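Local coordinates for acinetobacter secreted protease CpaA (Acinetobacter nosocomialis M2, PDB 6O38), which is a zinc metalloprotease exported through the type II secretion system, probably with the help of its chaperone CpaB, with which it is complexed here, at residues T40-S45 with N89-Q94; S63-P68 with Y80-N85; T140-V145 with G182-E187. All coordinates share one frame; numbering follows the deposited sequence.

Contact 1 of 3, residues T40-S45 with N89-Q94; sequences TNANNS and NKWIAQ
Ala42 and Trp91 make the tight part of this contact: the methyl CB of Ala42 sits 3.8 Å from CZ2 of the indole, on the six-membered ring, approaching obliquely. The next ring carbon, CH2 of Trp91, is 4.4 Å from Ala42 CB, so the methyl covers one corner of the benzo ring. Trp91 reaches it because its CG stands anti to the carbonyl carbon (chi1 -72°), which carries the indole across toward the loop while strand 90-98 runs on past it. The indole is held from more than one side. Its NE1 donates to the carbonyl of Pro39, the residue before Thr40 in the same loop, and Phe84 meets the ring edge-to-face. Trp91 thus ties the loop that leads into strand 47-52 to the second strand of the hairpin formed by 79-85 and 90-98, in what is probably the first of the StcE-type beta-sandwich domains. Toward the hairpin turn the packing thins out. Thr40 comes no closer than its carbonyl O, 4.5 Å from OD1 of Asn89, and both residues are largely exposed to solvent. Further along the loop, contact with the turn passes to a polar group, Asn44 OD1, which accepts a hydrogen bond from Ser86 N.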
loop_
_atom_site.group_PDB
_atom_site.type_symbol
_atom_site.label_atom_id
_atom_site.label_comp_id
_atom_site.label_asym_id
_atom_site.label_seq_id
_atom_site.Cartn_x
_atom_site.Cartn_y
_atom_site.Cartn_z
ATOM N N THR A 40 5.998 22.034 -19.225
ATOM C CA THR A 40 5.789 22.973 -18.128
ATOM C C THR A 40 5.836 24.414 -18.621
ATOM O O THR A 40 4.974 25.229 -18.269
ATOM C CB THR A 40 6.832 22.745 -17.031
ATOM O OG1 THR A 40 8.114 22.513 -17.628
ATOM C CG2 THR A 40 6.449 21.549 -16.171
ATOM N N ASN A 41 6.835 24.746 -19.434
ATOM C CA ASN A 41 6.908 26.072 -20.030
ATOM C C ASN A 41 5.879 26.190 -21.147
ATOM O O ASN A 41 5.833 25.348 -22.049
ATOM C CB ASN A 41 8.315 26.329 -20.569
ATOM C CG ASN A 41 8.845 27.699 -20.194
ATOM O OD1 ASN A 41 8.330 28.349 -19.284
ATOM N ND2 ASN A 41 9.885 28.143 -20.891
ATOM N N ALA A 42 5.047 27.227 -21.086
ATOM C CA ALA A 42 4.000 27.420 -22.081
ATOM C C ALA A 42 3.434 28.825 -21.944
ATOM O O ALA A 42 3.631 29.496 -20.928
ATOM C CB ALA A 42 2.881 26.382 -21.938
ATOM N N ASN A 43 2.730 29.259 -22.987
ATOM C CA ASN A 43 2.013 30.522 -22.968
ATOM C C ASN A 43 0.567 30.286 -22.534
ATOM O O ASN A 43 0.133 29.151 -22.328
ATOM C CB ASN A 43 2.094 31.203 -24.333
ATOM C CG ASN A 43 3.431 31.879 -24.566
ATOM O OD1 ASN A 43 4.443 31.216 -24.794
ATOM N ND2 ASN A 43 3.441 33.206 -24.508
ATOM N N ASN A 44 -0.193 31.376 -22.406
ATOM C CA ASN A 44 -1.484 31.315 -21.725
ATOM C C ASN A 44 -2.464 30.395 -22.447
ATOM O O ASN A 44 -2.878 29.363 -21.908
ATOM C CB ASN A 44 -2.069 32.721 -21.586
ATOM C CG ASN A 44 -3.234 32.772 -20.616
ATOM O OD1 ASN A 44 -3.314 31.973 -19.682
ATOM N ND2 ASN A 44 -4.146 33.713 -20.833
ATOM N N SER A 45 -2.846 30.746 -23.675
ATOM C CA SER A 45 -3.914 30.050 -24.384
ATOM C C SER A 45 -3.390 28.989 -25.347
ATOM O O SER A 45 -4.011 28.736 -26.386
ATOM C CB SER A 45 -4.798 31.052 -25.125
ATOM O OG SER A 45 -5.531 31.853 -24.213
ATOM N N ASN A 89 -0.978 28.113 -13.841
ATOM C CA ASN A 89 0.250 27.399 -14.200
ATOM C C ASN A 89 -0.012 25.907 -14.403
ATOM O O ASN A 89 0.793 25.056 -14.016
ATOM C CB ASN A 89 1.348 27.626 -13.158
ATOM C CG ASN A 89 2.739 27.385 -13.712
ATOM O OD1 ASN A 89 2.958 27.448 -14.922
ATOM N ND2 ASN A 89 3.690 27.107 -12.826
ATOM N N LYS A 90 -1.149 25.586 -15.016
ATOM C CA LYS A 90 -1.542 24.205 -15.255
ATOM C C LYS A 90 -2.270 24.106 -16.587
ATOM O O LYS A 90 -2.826 25.085 -17.090
ATOM C CB LYS A 90 -2.436 23.666 -14.128
ATOM C CG LYS A 90 -1.715 23.424 -12.811
ATOM C CD LYS A 90 -2.685 23.032 -11.707
ATOM C CE LYS A 90 -3.649 24.164 -11.388
ATOM N NZ LYS A 90 -4.487 23.864 -10.193
ATOM N N TRP A 91 -2.256 22.903 -17.158
ATOM C CA TRP A 91 -3.010 22.607 -18.368
ATOM C C TRP A 91 -4.431 22.210 -17.984
ATOM O O TRP A 91 -4.635 21.189 -17.318
ATOM C CB TRP A 91 -2.342 21.490 -19.170
ATOM C CG TRP A 91 -1.074 21.898 -19.861
ATOM C CD1 TRP A 91 0.197 21.786 -19.377
ATOM C CD2 TRP A 91 -0.956 22.472 -21.168
ATOM N NE1 TRP A 91 1.098 22.259 -20.300
ATOM C CE2 TRP A 91 0.416 22.686 -21.408
ATOM C CE3 TRP A 91 -1.877 22.827 -22.159
ATOM C CZ2 TRP A 91 0.888 23.241 -22.596
ATOM C CZ3 TRP A 91 -1.406 23.378 -23.337
ATOM C CH2 TRP A 91 -0.036 23.581 -23.544
ATOM N N ILE A 92 -5.405 23.012 -18.400
ATOM C CA ILE A 92 -6.809 22.751 -18.099
ATOM C C ILE A 92 -7.367 21.798 -19.147
ATOM O O ILE A 92 -7.248 22.046 -20.353
ATOM C CB ILE A 92 -7.615 24.060 -18.055
ATOM C CG1 ILE A 92 -7.033 25.008 -17.005
ATOM C CG2 ILE A 92 -9.080 23.772 -17.762
ATOM C CD1 ILE A 92 -7.793 26.308 -16.869
ATOM N N ALA A 93 -7.978 20.709 -18.688
ATOM C CA ALA A 93 -8.509 19.699 -19.593
ATOM C C ALA A 93 -9.869 20.117 -20.135
ATOM O O ALA A 93 -10.683 20.715 -19.424
ATOM C CB ALA A 93 -8.622 18.352 -18.880
ATOM N N GLN A 94 -10.111 19.793 -21.403
ATOM C CA GLN A 94 -11.372 20.079 -22.084
ATOM C C GLN A 94 -12.049 18.739 -22.372
ATOM O O GLN A 94 -11.856 18.146 -23.434
ATOM C CB GLN A 94 -11.136 20.878 -23.365
ATOM C CG GLN A 94 -10.200 22.066 -23.196
ATOM C CD GLN A 94 -10.808 23.177 -22.362
ATOM O OE1 GLN A 94 -12.011 23.427 -22.423
ATOM N NE2 GLN A 94 -9.975 23.849 -21.576
#

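Contact 2 of 3, residues S63-P68 with Y80-N85; sequences SNTNIP and YQFIFN
Phe82 points its ring out of strand 79-85 into the loop 63-68, where Ile67 and Thr65 receive it. Ile67 is the one to follow. Its CB is aimed at the strand but still 5.7 Å from Phe82 CE1, too far to touch. There the side chain forks, and of its two branches only the CG1-CD1 arm reaches the ring; CG2, anti to the backbone N, makes no contact with Phe82. CG1, set anti to the carbonyl carbon (chi1 -66°), narrows the gap to 4.7 Å from the same CE1. The chain then stays extended (chi2 177°), and its last atom, CD1, arrives at the edge of the phenyl ring near the ring plane, 3.8 Å from CE1 and 4.2 Å from CZ of Phe82. The two side chains meet at about a right angle, a methyl against the ring rim rather than over its face. Thr65 adds its methyl to the same corner: CG2 lies 4.1 Å from Phe82 CE1 and approaches obliquely. Its hydroxyl serves the loop instead, where OG1 donates to Thr62 O and accepts a weak bond from Ile67 N, 3.3 Å away, in the pattern of an ST turn. Around this buried spot Leu38 and Ala93 also pack on Phe82, and Ile67 touches Leu72 and, from strand 172-178, Trp174. Near the start of the loop, Ser63 packs on Asn96 of the CpaB chain. Between loop and strand of this predicted beta-sandwich the touching atoms are all carbon, so the fit rests on shape and burial, while the one polar group among these three side chains is turned back into its own loop.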
loop_
_atom_site.group_PDB
_atom_site.type_symbol
_atom_site.label_atom_id
_atom_site.label_comp_id
_atom_site.label_asym_id
_atom_site.label_seq_id
_atom_site.Cartn_x
_atom_site.Cartn_y
_atom_site.Cartn_z
ATOM N N SER A 63 0.738 15.535 -13.789
ATOM C CA SER A 63 1.189 16.280 -12.618
ATOM C C SER A 63 1.069 17.787 -12.811
ATOM O O SER A 63 0.950 18.526 -11.828
ATOM C CB SER A 63 2.633 15.904 -12.283
ATOM O OG SER A 63 3.487 16.121 -13.392
ATOM N N ASN A 64 1.098 18.264 -14.057
ATOM C CA ASN A 64 0.992 19.688 -14.349
ATOM C C ASN A 64 -0.338 20.037 -15.010
ATOM O O ASN A 64 -0.430 21.010 -15.763
ATOM C CB ASN A 64 2.164 20.145 -15.217
ATOM C CG ASN A 64 2.204 19.450 -16.563
ATOM O OD1 ASN A 64 1.609 18.387 -16.749
ATOM N ND2 ASN A 64 2.915 20.046 -17.512
ATOM N N THR A 65 -1.373 19.252 -14.736
ATOM C CA THR A 65 -2.725 19.502 -15.214
ATOM C C THR A 65 -3.647 19.730 -14.019
ATOM O O THR A 65 -3.215 19.733 -12.863
ATOM C CB THR A 65 -3.231 18.338 -16.072
ATOM O OG1 THR A 65 -3.448 17.190 -15.243
ATOM C CG2 THR A 65 -2.216 17.989 -17.149
ATOM N N ASN A 66 -4.934 19.923 -14.307
ATOM C CA ASN A 66 -5.949 20.067 -13.272
ATOM C C ASN A 66 -6.752 18.787 -13.071
ATOM O O ASN A 66 -7.828 18.825 -12.463
ATOM C CB ASN A 66 -6.883 21.234 -13.600
ATOM C CG ASN A 66 -7.748 20.968 -14.816
ATOM O OD1 ASN A 66 -7.324 20.303 -15.761
ATOM N ND2 ASN A 66 -8.970 21.488 -14.798
ATOM N N ILE A 67 -6.253 17.660 -13.566
ATOM C CA ILE A 67 -6.924 16.373 -13.426
ATOM C C ILE A 67 -6.434 15.725 -12.129
ATOM O O ILE A 67 -5.225 15.474 -12.002
ATOM C CB ILE A 67 -6.656 15.466 -14.631
ATOM C CG1 ILE A 67 -7.286 16.066 -15.888
ATOM C CG2 ILE A 67 -7.187 14.064 -14.373
ATOM C CD1 ILE A 67 -7.017 15.278 -17.145
ATOM N N PRO A 68 -7.316 15.450 -11.167
ATOM C CA PRO A 68 -6.861 14.878 -9.886
ATOM C C PRO A 68 -6.314 13.463 -9.994
ATOM O O PRO A 68 -5.740 12.972 -9.014
ATOM C CB PRO A 68 -8.126 14.912 -9.017
ATOM C CG PRO A 68 -9.026 15.918 -9.675
ATOM C CD PRO A 68 -8.745 15.797 -11.140
ATOM N N TYR A 80 -7.895 13.701 -26.306
ATOM C CA TYR A 80 -7.759 14.570 -25.147
ATOM C C TYR A 80 -7.296 15.951 -25.591
ATOM O O TYR A 80 -6.406 16.074 -26.437
ATOM C CB TYR A 80 -6.767 13.989 -24.138
ATOM C CG TYR A 80 -7.221 12.695 -23.509
ATOM C CD1 TYR A 80 -8.013 12.700 -22.369
ATOM C CD2 TYR A 80 -6.859 11.470 -24.050
ATOM C CE1 TYR A 80 -8.434 11.521 -21.786
ATOM C CE2 TYR A 80 -7.273 10.283 -23.473
ATOM C CZ TYR A 80 -8.061 10.315 -22.342
ATOM O OH TYR A 80 -8.479 9.139 -21.762
ATOM N N GLN A 81 -7.902 16.987 -25.018
ATOM C CA GLN A 81 -7.593 18.368 -25.368
ATOM C C GLN A 81 -7.293 19.151 -24.099
ATOM O O GLN A 81 -8.069 19.107 -23.140
ATOM C CB GLN A 81 -8.752 19.018 -26.131
ATOM C CG GLN A 81 -8.429 20.387 -26.703
ATOM C CD GLN A 81 -9.618 21.022 -27.395
ATOM O OE1 GLN A 81 -9.464 21.750 -28.376
ATOM N NE2 GLN A 81 -10.815 20.752 -26.884
ATOM N N PHE A 82 -6.170 19.865 -24.098
ATOM C CA PHE A 82 -5.748 20.668 -22.959
ATOM C C PHE A 82 -5.506 22.103 -23.400
ATOM O O PHE A 82 -5.016 22.348 -24.507
ATOM C CB PHE A 82 -4.475 20.103 -22.315
ATOM C CG PHE A 82 -4.646 18.734 -21.725
ATOM C CD1 PHE A 82 -5.064 18.576 -20.414
ATOM C CD2 PHE A 82 -4.384 17.603 -22.480
ATOM C CE1 PHE A 82 -5.220 17.317 -19.867
ATOM C CE2 PHE A 82 -4.540 16.340 -21.940
ATOM C CZ PHE A 82 -4.957 16.198 -20.632
ATOM N N ILE A 83 -5.854 23.047 -22.529
ATOM C CA ILE A 83 -5.593 24.465 -22.746
ATOM C C ILE A 83 -4.861 24.992 -21.521
ATOM O O ILE A 83 -5.373 24.891 -20.399
ATOM C CB ILE A 83 -6.884 25.264 -22.993
ATOM C CG1 ILE A 83 -7.572 24.790 -24.274
ATOM C CG2 ILE A 83 -6.581 26.754 -23.069
ATOM C CD1 ILE A 83 -8.825 25.565 -24.619
ATOM N N PHE A 84 -3.670 25.544 -21.732
ATOM C CA PHE A 84 -2.853 26.024 -20.629
ATOM C C PHE A 84 -3.532 27.205 -19.934
ATOM O O PHE A 84 -4.523 27.765 -20.413
ATOM C CB PHE A 84 -1.462 26.416 -21.130
ATOM C CG PHE A 84 -0.426 26.512 -20.043
ATOM C CD1 PHE A 84 0.065 25.369 -19.434
ATOM C CD2 PHE A 84 0.065 27.743 -19.640
ATOM C CE1 PHE A 84 1.018 25.453 -18.437
ATOM C CE2 PHE A 84 1.020 27.833 -18.645
ATOM C CZ PHE A 84 1.497 26.686 -18.042
ATOM N N ASN A 85 -2.987 27.578 -18.778
ATOM C CA ASN A 85 -3.523 28.689 -17.997
ATOM C C ASN A 85 -2.386 29.269 -17.168
ATOM O O ASN A 85 -1.905 28.618 -16.237
ATOM C CB ASN A 85 -4.674 28.229 -17.107
ATOM C CG ASN A 85 -5.315 29.372 -16.346
ATOM O OD1 ASN A 85 -4.835 29.774 -15.287
ATOM N ND2 ASN A 85 -6.410 29.899 -16.882
#

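Contact 3 of 3, residues T140-V145 with G182-E187; sequences TTVQVV and GKWVPE
Trp184 meets Val142 and Thr140 with the far end of its six-membered ring. The apolar part comes first: CG2 of Val142 lies 3.7 Å from both CH2 and CZ3 of Trp184, resting obliquely against that bond, and the methyl CG2 of Thr140 is 4.1 Å from CH2. With CG1 of Val142 anti to the backbone N (chi1 174°), CG2 is left anti to the carbonyl carbon and against the indole. Val142 also packs on Val119 and Leu111. Backbone contributes too, since the carbonyl O of Thr140 is 3.4 Å from Trp184 CZ3, again at a slant. The two strands, 141-146 and 183-195, are not neighbours: 172-178 pairs with each of them, so the tryptophan reaches past the middle strand of the three. A G1 beta bulge, Gly182 and Lys183 both facing Tyr178, sits at the turn of the hairpin 172-178/183-195, within a probable second beta-sandwich domain of the StcE type. Aromatic and polar contacts fix the rest of the ring, Tyr177 of the middle strand meeting Trp184 edge-to-face and Trp184 NE1 donating to Pro133 O, while OG1 of Thr140 donates to Arg137 O.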
loop_
_atom_site.group_PDB
_atom_site.type_symbol
_atom_site.label_atom_id
_atom_site.label_comp_id
_atom_site.label_asym_id
_atom_site.label_seq_id
_atom_site.Cartn_x
_atom_site.Cartn_y
_atom_site.Cartn_z
ATOM N N THR A 140 -13.948 3.074 -18.292
ATOM C CA THR A 140 -14.527 4.391 -18.518
ATOM C C THR A 140 -14.525 5.210 -17.234
ATOM O O THR A 140 -15.043 4.774 -16.203
ATOM C CB THR A 140 -15.952 4.261 -19.054
ATOM O OG1 THR A 140 -15.944 3.489 -20.261
ATOM C CG2 THR A 140 -16.542 5.634 -19.338
ATOM N N THR A 141 -13.934 6.397 -17.303
ATOM C CA THR A 141 -13.826 7.296 -16.163
ATOM C C THR A 141 -14.720 8.504 -16.404
ATOM O O THR A 141 -14.692 9.095 -17.488
ATOM C CB THR A 141 -12.378 7.741 -15.946
ATOM O OG1 THR A 141 -11.550 6.590 -15.740
ATOM C CG2 THR A 141 -12.275 8.652 -14.732
ATOM N N VAL A 142 -15.518 8.860 -15.401
ATOM C CA VAL A 142 -16.460 9.965 -15.502
ATOM C C VAL A 142 -16.240 10.911 -14.330
ATOM O O VAL A 142 -16.063 10.470 -13.189
ATOM C CB VAL A 142 -17.918 9.459 -15.526
ATOM C CG1 VAL A 142 -18.895 10.621 -15.475
ATOM C CG2 VAL A 142 -18.162 8.610 -16.760
ATOM N N GLN A 143 -16.251 12.210 -14.615
ATOM C CA GLN A 143 -16.190 13.242 -13.588
ATOM C C GLN A 143 -17.577 13.850 -13.432
ATOM O O GLN A 143 -18.107 14.447 -14.378
ATOM C CB GLN A 143 -15.168 14.321 -13.946
ATOM C CG GLN A 143 -15.289 15.580 -13.100
ATOM C CD GLN A 143 -14.386 16.700 -13.577
ATOM O OE1 GLN A 143 -14.258 16.942 -14.777
ATOM N NE2 GLN A 143 -13.753 17.391 -12.636
ATOM N N VAL A 144 -18.162 13.697 -12.250
ATOM C CA VAL A 144 -19.479 14.242 -11.947
ATOM C C VAL A 144 -19.284 15.520 -11.145
ATOM O O VAL A 144 -18.728 15.492 -10.040
ATOM C CB VAL A 144 -20.345 13.227 -11.183
ATOM C CG1 VAL A 144 -21.770 13.740 -11.054
ATOM C CG2 VAL A 144 -20.321 11.877 -11.884
ATOM N N VAL A 145 -19.740 16.640 -11.698
ATOM C CA VAL A 145 -19.528 17.957 -11.110
ATOM C C VAL A 145 -20.821 18.751 -11.234
ATOM O O VAL A 145 -21.549 18.622 -12.224
ATOM C CB VAL A 145 -18.346 18.693 -11.780
ATOM C CG1 VAL A 145 -18.588 18.856 -13.275
ATOM C CG2 VAL A 145 -18.096 20.041 -11.118
ATOM N N GLY A 182 -19.274 -4.888 -12.475
ATOM C CA GLY A 182 -20.486 -4.226 -12.932
ATOM C C GLY A 182 -20.871 -3.045 -12.070
ATOM O O GLY A 182 -22.063 -2.801 -11.847
ATOM N N LYS A 183 -19.881 -2.301 -11.580
ATOM C CA LYS A 183 -20.113 -1.211 -10.644
ATOM C C LYS A 183 -19.212 -0.035 -10.988
ATOM O O LYS A 183 -18.075 -0.221 -11.429
ATOM C CB LYS A 183 -19.849 -1.653 -9.199
ATOM C CG LYS A 183 -20.847 -2.658 -8.653
ATOM C CD LYS A 183 -22.250 -2.081 -8.628
ATOM C CE LYS A 183 -23.244 -3.077 -8.057
ATOM N NZ LYS A 183 -23.636 -2.720 -6.667
ATOM N N TRP A 184 -19.730 1.173 -10.782
ATOM C CA TRP A 184 -18.904 2.372 -10.815
ATOM C C TRP A 184 -18.176 2.502 -9.484
ATOM O O TRP A 184 -18.810 2.524 -8.423
ATOM C CB TRP A 184 -19.759 3.607 -11.090
ATOM C CG TRP A 184 -20.322 3.656 -12.476
ATOM C CD1 TRP A 184 -21.526 3.168 -12.890
ATOM C CD2 TRP A 184 -19.703 4.231 -13.633
ATOM N NE1 TRP A 184 -21.695 3.400 -14.233
ATOM C CE2 TRP A 184 -20.589 4.052 -14.713
ATOM C CE3 TRP A 184 -18.484 4.878 -13.861
ATOM C CZ2 TRP A 184 -20.297 4.497 -16.001
ATOM C CZ3 TRP A 184 -18.196 5.320 -15.140
ATOM C CH2 TRP A 184 -19.099 5.127 -16.193
ATOM N N VAL A 185 -16.856 2.585 -9.535
ATOM C CA VAL A 185 -16.007 2.597 -8.346
ATOM C C VAL A 185 -15.443 4.000 -8.175
ATOM O O VAL A 185 -14.885 4.551 -9.131
ATOM C CB VAL A 185 -14.870 1.563 -8.446
ATOM C CG1 VAL A 185 -13.926 1.699 -7.268
ATOM C CG2 VAL A 185 -15.442 0.156 -8.514
ATOM N N PRO A 186 -15.569 4.612 -6.997
ATOM C CA PRO A 186 -15.008 5.955 -6.797
ATOM C C PRO A 186 -13.487 5.922 -6.818
ATOM O O PRO A 186 -12.859 5.130 -6.111
ATOM C CB PRO A 186 -15.544 6.372 -5.420
ATOM C CG PRO A 186 -16.616 5.380 -5.077
ATOM C CD PRO A 186 -16.289 4.123 -5.811
ATOM N N GLU A 187 -12.897 6.788 -7.641
ATOM C CA GLU A 187 -11.449 6.914 -7.733
ATOM C C GLU A 187 -10.913 8.196 -7.118
ATOM O O GLU A 187 -9.773 8.209 -6.650
ATOM C CB GLU A 187 -10.994 6.837 -9.197
ATOM C CG GLU A 187 -11.186 5.470 -9.845
ATOM C CD GLU A 187 -10.258 4.405 -9.279
ATOM O OE1 GLU A 187 -10.452 3.216 -9.607
ATOM O OE2 GLU A 187 -9.337 4.751 -8.508
#

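From the N terminus, the chain passes residues 40-45, runs through strands 47-52 and 58-61, and returns at 89-94, where contact 1 closes the loop. Contact 2 is nested inside it, joining 63-68 to 80-85. The two adjoin through the 79-85/90-98 hairpin, with backbone bonds such as Ile92 N to Ile83 O, and probably lie in the same beta-sandwich domain. Contact 3 follows in series in the next such domain, joining 140-145 to 182-187 and closing the loop that runs through strand 172-178; its centre is about 25 Å from that of contact 1 and about 19 Å from that of contact 2. Contacts 1 and 3 both rest on a tryptophan from the second strand of a hairpin, consistent with repeated domains of one kind.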